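Long-range contacts in transcriptional regulator (PDB 5V8C), which is probably a LytR-Cps2A-Psr phosphotransferase that mediates glycosylation of a cell wall-anchored surface protein in a Gram-positive bacterium: residues His111-Thr122 with Asn224-Asp235; Thr253-Pro261 with Asn271-Ala279. All blocks are in the same frame, centred on the assembly; numbering follows the deposited sequence.

Interaction 1. Residues His111-Thr122 with Asn224-Asp235; sequences HLVTIDMAQFAT and NITLDSGTGLSD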
# COMPACT_ATOMS: atom_id res chain seq x y z
N HIS A 111 -1.18 -7.20 -12.14
CA HIS A 111 0.22 -7.39 -11.75
C HIS A 111 0.36 -7.42 -10.23
O HIS A 111 -0.49 -6.89 -9.52
CB HIS A 111 1.09 -6.27 -12.34
CG HIS A 111 1.01 -6.16 -13.83
ND1 HIS A 111 1.64 -7.08 -14.65
CD2 HIS A 111 0.39 -5.24 -14.60
CE1 HIS A 111 1.39 -6.69 -15.89
NE2 HIS A 111 0.63 -5.59 -15.91
N LEU A 112 1.44 -8.02 -9.72
CA LEU A 112 1.63 -8.12 -8.28
C LEU A 112 3.05 -7.81 -7.83
O LEU A 112 4.01 -8.43 -8.33
CB LEU A 112 1.18 -9.50 -7.73
CG LEU A 112 1.40 -9.69 -6.20
CD1 LEU A 112 0.26 -9.08 -5.39
CD2 LEU A 112 1.61 -11.14 -5.84
N VAL A 113 3.18 -6.88 -6.86
CA VAL A 113 4.43 -6.49 -6.21
C VAL A 113 4.31 -6.76 -4.71
O VAL A 113 3.33 -6.34 -4.08
CB VAL A 113 4.85 -5.03 -6.51
CG1 VAL A 113 6.29 -4.77 -6.06
CG2 VAL A 113 4.69 -4.69 -7.99
N THR A 114 5.29 -7.47 -4.15
CA THR A 114 5.35 -7.83 -2.74
C THR A 114 6.66 -7.33 -2.14
O THR A 114 7.72 -7.49 -2.74
CB THR A 114 5.09 -9.33 -2.57
OG1 THR A 114 3.70 -9.56 -2.78
CG2 THR A 114 5.52 -9.87 -1.21
N ILE A 115 6.57 -6.65 -1.00
CA ILE A 115 7.74 -6.06 -0.34
C ILE A 115 7.68 -6.43 1.13
O ILE A 115 6.68 -6.15 1.80
CB ILE A 115 7.80 -4.50 -0.54
CG1 ILE A 115 7.32 -4.06 -1.93
CG2 ILE A 115 9.19 -3.96 -0.24
CD1 ILE A 115 6.76 -2.70 -1.99
N ASP A 116 8.75 -7.03 1.64
CA ASP A 116 8.83 -7.37 3.06
C ASP A 116 9.41 -6.19 3.88
O ASP A 116 9.74 -5.15 3.30
CB ASP A 116 9.57 -8.71 3.27
CG ASP A 116 11.04 -8.73 2.93
OD1 ASP A 116 11.78 -7.84 3.41
OD2 ASP A 116 11.50 -9.73 2.33
N MET A 117 9.53 -6.35 5.20
CA MET A 117 10.04 -5.32 6.11
C MET A 117 11.47 -4.86 5.76
O MET A 117 11.71 -3.66 5.61
CB MET A 117 9.96 -5.79 7.57
CG MET A 117 8.56 -5.80 8.13
SD MET A 117 8.57 -6.02 9.93
CE MET A 117 7.02 -6.84 10.17
N ALA A 118 12.41 -5.80 5.63
CA ALA A 118 13.80 -5.50 5.28
C ALA A 118 13.89 -4.91 3.85
O ALA A 118 14.68 -3.99 3.62
CB ALA A 118 14.63 -6.76 5.38
N GLN A 119 13.05 -5.41 2.92
CA GLN A 119 12.98 -4.92 1.54
C GLN A 119 12.52 -3.46 1.53
O GLN A 119 13.19 -2.62 0.94
CB GLN A 119 12.06 -5.80 0.69
CG GLN A 119 12.69 -7.12 0.24
CD GLN A 119 11.73 -7.99 -0.54
OE1 GLN A 119 10.51 -7.88 -0.44
NE2 GLN A 119 12.28 -8.90 -1.33
N PHE A 120 11.45 -3.14 2.28
CA PHE A 120 10.93 -1.78 2.42
C PHE A 120 11.98 -0.82 2.98
O PHE A 120 12.21 0.23 2.39
CB PHE A 120 9.66 -1.76 3.30
CG PHE A 120 8.94 -0.44 3.36
CD1 PHE A 120 8.43 0.15 2.21
CD2 PHE A 120 8.74 0.20 4.57
CE1 PHE A 120 7.74 1.36 2.26
CE2 PHE A 120 8.03 1.40 4.63
CZ PHE A 120 7.52 1.96 3.48
N ALA A 121 12.64 -1.20 4.09
CA ALA A 121 13.68 -0.37 4.71
C ALA A 121 14.90 -0.13 3.79
O ALA A 121 15.43 0.99 3.78
CB ALA A 121 14.12 -0.96 6.04
N THR A 122 15.30 -1.15 2.99
CA THR A 122 16.40 -1.07 2.02
C THR A 122 16.04 -0.07 0.91
O THR A 122 16.83 0.82 0.59
CB THR A 122 16.74 -2.47 1.47
OG1 THR A 122 17.22 -3.29 2.53
CG2 THR A 122 17.78 -2.43 0.37
N ASN A 224 15.01 -6.12 -4.29
CA ASN A 224 14.32 -6.01 -3.01
C ASN A 224 12.81 -5.96 -3.21
O ASN A 224 12.13 -5.15 -2.60
CB ASN A 224 14.81 -4.80 -2.21
CG ASN A 224 16.18 -5.00 -1.62
OD1 ASN A 224 16.33 -5.35 -0.45
ND2 ASN A 224 17.20 -4.79 -2.44
N ILE A 225 12.31 -6.85 -4.09
CA ILE A 225 10.92 -6.93 -4.53
C ILE A 225 10.60 -8.36 -4.94
O ILE A 225 11.45 -9.07 -5.49
CB ILE A 225 10.74 -5.94 -5.73
CG1 ILE A 225 10.36 -4.51 -5.27
CG2 ILE A 225 9.79 -6.43 -6.85
CD1 ILE A 225 9.41 -4.42 -4.22
N THR A 226 9.34 -8.75 -4.73
CA THR A 226 8.81 -10.02 -5.20
C THR A 226 7.73 -9.69 -6.23
O THR A 226 6.91 -8.80 -6.00
CB THR A 226 8.35 -10.88 -4.02
OG1 THR A 226 9.43 -11.02 -3.10
CG2 THR A 226 7.88 -12.25 -4.45
N LEU A 227 7.80 -10.33 -7.40
CA LEU A 227 6.88 -10.15 -8.53
C LEU A 227 6.22 -11.47 -8.87
O LEU A 227 6.86 -12.52 -8.77
CB LEU A 227 7.65 -9.69 -9.78
CG LEU A 227 8.19 -8.27 -9.83
CD1 LEU A 227 8.93 -8.02 -11.13
CD2 LEU A 227 7.08 -7.23 -9.63
N ASP A 228 4.98 -11.42 -9.40
CA ASP A 228 4.35 -12.63 -9.90
C ASP A 228 5.11 -13.06 -11.16
O ASP A 228 5.82 -12.25 -11.76
CB ASP A 228 2.85 -12.44 -10.18
CG ASP A 228 2.55 -11.50 -11.32
OD1 ASP A 228 2.46 -11.97 -12.48
OD2 ASP A 228 2.38 -10.29 -11.06
N SER A 229 5.01 -14.34 -11.53
CA SER A 229 5.73 -14.90 -12.67
C SER A 229 5.39 -14.24 -14.00
O SER A 229 6.27 -14.12 -14.85
CB SER A 229 5.50 -16.41 -12.74
OG SER A 229 5.92 -17.05 -11.55
N GLY A 230 4.14 -13.78 -14.16
CA GLY A 230 3.66 -13.18 -15.40
C GLY A 230 3.95 -11.71 -15.61
O GLY A 230 3.70 -11.18 -16.70
N THR A 231 4.45 -11.02 -14.58
CA THR A 231 4.75 -9.60 -14.69
C THR A 231 6.23 -9.39 -14.99
O THR A 231 7.08 -10.03 -14.37
CB THR A 231 4.21 -8.83 -13.46
OG1 THR A 231 4.25 -7.43 -13.73
CG2 THR A 231 4.98 -9.13 -12.19
N GLY A 232 6.52 -8.56 -15.98
CA GLY A 232 7.88 -8.31 -16.41
C GLY A 232 8.57 -7.15 -15.71
O GLY A 232 7.93 -6.16 -15.35
N LEU A 233 9.90 -7.26 -15.55
CA LEU A 233 10.72 -6.20 -14.99
C LEU A 233 10.57 -4.96 -15.89
O LEU A 233 10.64 -3.83 -15.39
CB LEU A 233 12.18 -6.67 -14.91
CG LEU A 233 12.98 -6.23 -13.68
CD1 LEU A 233 12.26 -6.57 -12.39
CD2 LEU A 233 14.33 -6.88 -13.66
N SER A 234 10.24 -5.18 -17.17
CA SER A 234 9.95 -4.14 -18.16
C SER A 234 8.53 -3.58 -17.97
O SER A 234 8.31 -2.39 -18.20
CB SER A 234 10.14 -4.66 -19.58
OG SER A 234 9.57 -5.94 -19.78
N ASP A 235 7.58 -4.41 -17.52
CA ASP A 235 6.22 -3.94 -17.22
C ASP A 235 6.28 -2.93 -16.05
O ASP A 235 5.56 -1.92 -16.06
CB ASP A 235 5.27 -5.11 -16.90
CG ASP A 235 4.76 -5.85 -18.12
OD1 ASP A 235 4.16 -5.19 -19.01
OD2 ASP A 235 4.97 -7.08 -18.20
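Thr114 and Thr226 face each other as the hydrogen-bonded pair of an antiparallel ladder: Thr114 N reaches Thr226 O at 2.8 Å, and Thr226 N returns to Thr114 O at 2.9 Å. Their side chains lie alongside each other, pointing the same way. On the other face of the sheet, Val113 and Leu227 form the non-hydrogen-bonded pair. The two branches of Val113 divide the work: CG2 lies beside Leu227 CD2, while CG1, anti to the backbone N (chi1 -168°), faces the Ile225 side chain. Strand 23-28 borders the far edge of strand 111-115 and strand 5-7 that of strand 226-228, so this closely packed ladder belongs to the interior of the mixed sheet.

Past Thr226 the pairing changes from backbone to side chain. Asp228 OD2 accepts Leu112 N at 2.8 Å, approached almost end-on to the C-O bond though the N-H is bent (131°), and Asp228 N adds only a weak bond to Leu112 O. Beyond a type I turn, Thr231 OG1 lies 2.8 Å from His111 ND1, whose ring also meets Trp23.

The opposite end is looser and partly exposed. The extended chain of Gln119 lies over the Asn224 peptide, with CB 3.4 Å from Asn224 O, and the Thr122 side chain crosses that of Asn224 at about a right angle, CG2 nearest OD1; Asn224 ND2 is bonded to Thr220 O. Gln119 and Asp116 form a capping box on helix 117-126. Directional bonds at Thr226 and Asp228 thus probably set the strand register, whereas van der Waals contact at Asn224 constrains it less.

Interaction 2. Residues Thr253-Pro261 with Asn271-Ala279; sequences TIIDLPTGP and NQESRDLLA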
# COMPACT_ATOMS: atom_id res chain seq x y z
N THR A 253 -2.59 10.89 -7.85
CA THR A 253 -3.46 11.05 -6.69
C THR A 253 -3.47 9.84 -5.80
O THR A 253 -3.45 8.72 -6.30
CB THR A 253 -4.91 11.43 -7.14
OG1 THR A 253 -5.53 10.30 -7.74
CG2 THR A 253 -4.96 12.63 -8.08
N ILE A 254 -3.53 10.07 -4.48
CA ILE A 254 -3.59 9.01 -3.47
C ILE A 254 -4.84 9.20 -2.64
O ILE A 254 -5.02 10.24 -2.01
CB ILE A 254 -2.31 8.93 -2.58
CG1 ILE A 254 -1.09 8.53 -3.42
CG2 ILE A 254 -2.52 7.94 -1.43
CD1 ILE A 254 0.19 9.17 -2.99
N ILE A 255 -5.69 8.17 -2.62
CA ILE A 255 -6.94 8.21 -1.88
C ILE A 255 -7.10 6.97 -1.01
O ILE A 255 -6.71 5.86 -1.39
CB ILE A 255 -8.19 8.49 -2.79
CG1 ILE A 255 -9.47 7.83 -2.24
CG2 ILE A 255 -7.95 8.13 -4.27
CD1 ILE A 255 -10.82 8.58 -2.54
N ASP A 256 -7.60 7.20 0.21
CA ASP A 256 -7.96 6.18 1.18
C ASP A 256 -9.39 5.76 0.92
O ASP A 256 -10.24 6.62 0.66
CB ASP A 256 -7.81 6.71 2.60
CG ASP A 256 -6.36 6.72 3.04
OD1 ASP A 256 -5.67 7.73 2.77
OD2 ASP A 256 -5.89 5.69 3.57
N LEU A 257 -9.64 4.45 0.90
CA LEU A 257 -10.96 3.86 0.70
C LEU A 257 -11.91 4.45 1.76
O LEU A 257 -11.63 4.36 2.95
CB LEU A 257 -10.83 2.33 0.88
CG LEU A 257 -11.63 1.37 -0.01
CD1 LEU A 257 -12.57 0.54 0.81
CD2 LEU A 257 -12.29 2.06 -1.19
N PRO A 258 -12.98 5.16 1.35
CA PRO A 258 -13.86 5.78 2.36
C PRO A 258 -14.78 4.82 3.11
O PRO A 258 -15.91 4.58 2.70
CB PRO A 258 -14.64 6.83 1.55
CG PRO A 258 -14.63 6.33 0.16
CD PRO A 258 -13.45 5.42 -0.02
N THR A 259 -14.30 4.28 4.24
CA THR A 259 -15.11 3.38 5.08
C THR A 259 -15.88 4.20 6.11
O THR A 259 -15.49 5.32 6.43
CB THR A 259 -14.24 2.30 5.74
OG1 THR A 259 -13.36 2.90 6.69
CG2 THR A 259 -13.45 1.48 4.73
N GLY A 260 -16.96 3.63 6.64
CA GLY A 260 -17.78 4.28 7.66
C GLY A 260 -17.04 4.55 8.96
O GLY A 260 -15.91 4.08 9.14
N PRO A 261 -17.63 5.34 9.89
CA PRO A 261 -16.92 5.63 11.15
C PRO A 261 -16.44 4.36 11.84
O PRO A 261 -17.25 3.48 12.16
CB PRO A 261 -17.95 6.41 11.97
CG PRO A 261 -18.86 7.01 10.96
CD PRO A 261 -18.95 6.00 9.86
N ASN A 271 -18.84 0.24 2.77
CA ASN A 271 -20.13 0.93 2.70
C ASN A 271 -20.43 1.40 1.27
O ASN A 271 -19.65 1.10 0.36
CB ASN A 271 -20.18 2.11 3.70
CG ASN A 271 -19.07 3.13 3.59
OD1 ASN A 271 -18.88 3.96 4.49
ND2 ASN A 271 -18.31 3.14 2.51
N GLN A 272 -21.54 2.13 1.08
CA GLN A 272 -21.91 2.67 -0.23
C GLN A 272 -20.80 3.57 -0.80
O GLN A 272 -20.43 3.41 -1.96
CB GLN A 272 -23.26 3.40 -0.16
CG GLN A 272 -23.78 3.88 -1.52
CD GLN A 272 -24.12 2.75 -2.46
OE1 GLN A 272 -25.15 2.09 -2.32
NE2 GLN A 272 -23.27 2.53 -3.45
N GLU A 273 -20.22 4.47 0.04
CA GLU A 273 -19.11 5.37 -0.36
C GLU A 273 -17.95 4.58 -1.00
O GLU A 273 -17.48 4.95 -2.07
CB GLU A 273 -18.58 6.15 0.84
CG GLU A 273 -19.32 7.43 1.18
CD GLU A 273 -18.60 8.25 2.24
OE1 GLU A 273 -17.81 9.14 1.86
OE2 GLU A 273 -18.75 7.93 3.44
N SER A 274 -17.53 3.48 -0.34
CA SER A 274 -16.45 2.59 -0.78
C SER A 274 -16.79 1.93 -2.12
O SER A 274 -15.95 1.90 -3.02
CB SER A 274 -16.18 1.52 0.27
OG SER A 274 -15.91 2.10 1.54
N ARG A 275 -18.03 1.41 -2.26
CA ARG A 275 -18.49 0.72 -3.46
C ARG A 275 -18.54 1.63 -4.69
O ARG A 275 -18.20 1.17 -5.79
CB ARG A 275 -19.85 0.04 -3.23
CG ARG A 275 -19.81 -1.11 -2.22
CD ARG A 275 -19.43 -2.44 -2.86
NE ARG A 275 -18.68 -3.31 -1.95
CZ ARG A 275 -19.21 -4.34 -1.30
NH1 ARG A 275 -20.50 -4.63 -1.44
NH2 ARG A 275 -18.46 -5.08 -0.50
N ASP A 276 -18.94 2.90 -4.51
CA ASP A 276 -19.03 3.89 -5.60
C ASP A 276 -17.65 4.30 -6.08
O ASP A 276 -17.40 4.30 -7.29
CB ASP A 276 -19.82 5.14 -5.16
CG ASP A 276 -21.24 4.87 -4.68
OD1 ASP A 276 -21.96 4.10 -5.37
OD2 ASP A 276 -21.65 5.49 -3.68
N LEU A 277 -16.76 4.65 -5.14
CA LEU A 277 -15.37 5.01 -5.39
C LEU A 277 -14.70 3.89 -6.19
O LEU A 277 -13.97 4.16 -7.13
CB LEU A 277 -14.66 5.24 -4.04
CG LEU A 277 -13.24 5.87 -3.99
CD1 LEU A 277 -12.17 4.83 -3.77
CD2 LEU A 277 -12.95 6.78 -5.19
N LEU A 278 -15.00 2.63 -5.84
CA LEU A 278 -14.46 1.47 -6.52
C LEU A 278 -15.16 1.23 -7.85
O LEU A 278 -14.53 0.75 -8.79
CB LEU A 278 -14.55 0.21 -5.63
CG LEU A 278 -13.50 0.10 -4.51
CD1 LEU A 278 -13.92 -0.93 -3.48
CD2 LEU A 278 -12.15 -0.29 -5.07
N ALA A 279 -16.46 1.60 -7.95
CA ALA A 279 -17.24 1.47 -9.18
C ALA A 279 -16.80 2.48 -10.23
O ALA A 279 -16.99 2.23 -11.42
CB ALA A 279 -18.72 1.65 -8.89
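Pro258 O receives two side-chain hydrogen bonds from the N-terminal end of helix 272-280. Asn271 ND2 donates at 2.8 Å with an N-H...O angle of 157°, lying in the carbonyl plane and keeping the oxygen close to its own amide plane. Ser274 OG donates at 2.7 Å from a different direction, above that carbonyl plane by 67° and therefore not on a lone pair. Asn271 is in the N-cap position; its CG sits between its backbone N and carbonyl carbon (chi1 54°), which turns the amide across to the 258-260 backbone. OD1 of the same amide lies against the peptide between Thr259 and Gly260, 3.4 Å from Thr259 C.

Around this polar centre the proline ring is set against the helix. Pro258 CG rests near the backbone carbonyl of Glu273, CB faces Glu273 OE1, and CD touches Leu277 CG at 4.0 Å. Leu257 approaches with both methyls: CD1 lies 3.8 Å from Ser274 OG, whereas CD2 meets Leu277 CD1 and Leu278 CG, the Leu257 and Leu278 side chains crossing at about a right angle. Leu277 meets Ile255 tip to tip, its CD2 3.8 Å from Ile255 CD1. Glu273, at the outer margin, is exposed.

Leu257 also packs on Leu70 and Pro71, while Ile255 is hydrogen-bonded through its backbone to Ile67 and Asn69 of strand 65-70. The contact is thus built on an inverse gamma turn centred on Pro258, just after the chain leaves strand 252-256, an outermost strand of the mixed sheet; the carbonyl of that proline is held by the start of helix 272-280.

From the N terminus, strand 5-7 forms one border of the mixed sheet and strand 23-28 lies inside it. Interaction 1 then closes a long loop of 101 residues, about half helical, by bringing 224-235 back beside 111-122, between those two strands. Helix 233-248 leads out of it into strand 252-256 at the opposite border, where interaction 2 closes a short loop of nine residues by laying helix 272-280 against the strand's exit. The two loops follow in series, neither nested nor crossed. Their centres are about 26 Å apart on opposite sides of the chain's centre, and their nearest atoms about 12 Å apart, yet both reach the same sheet.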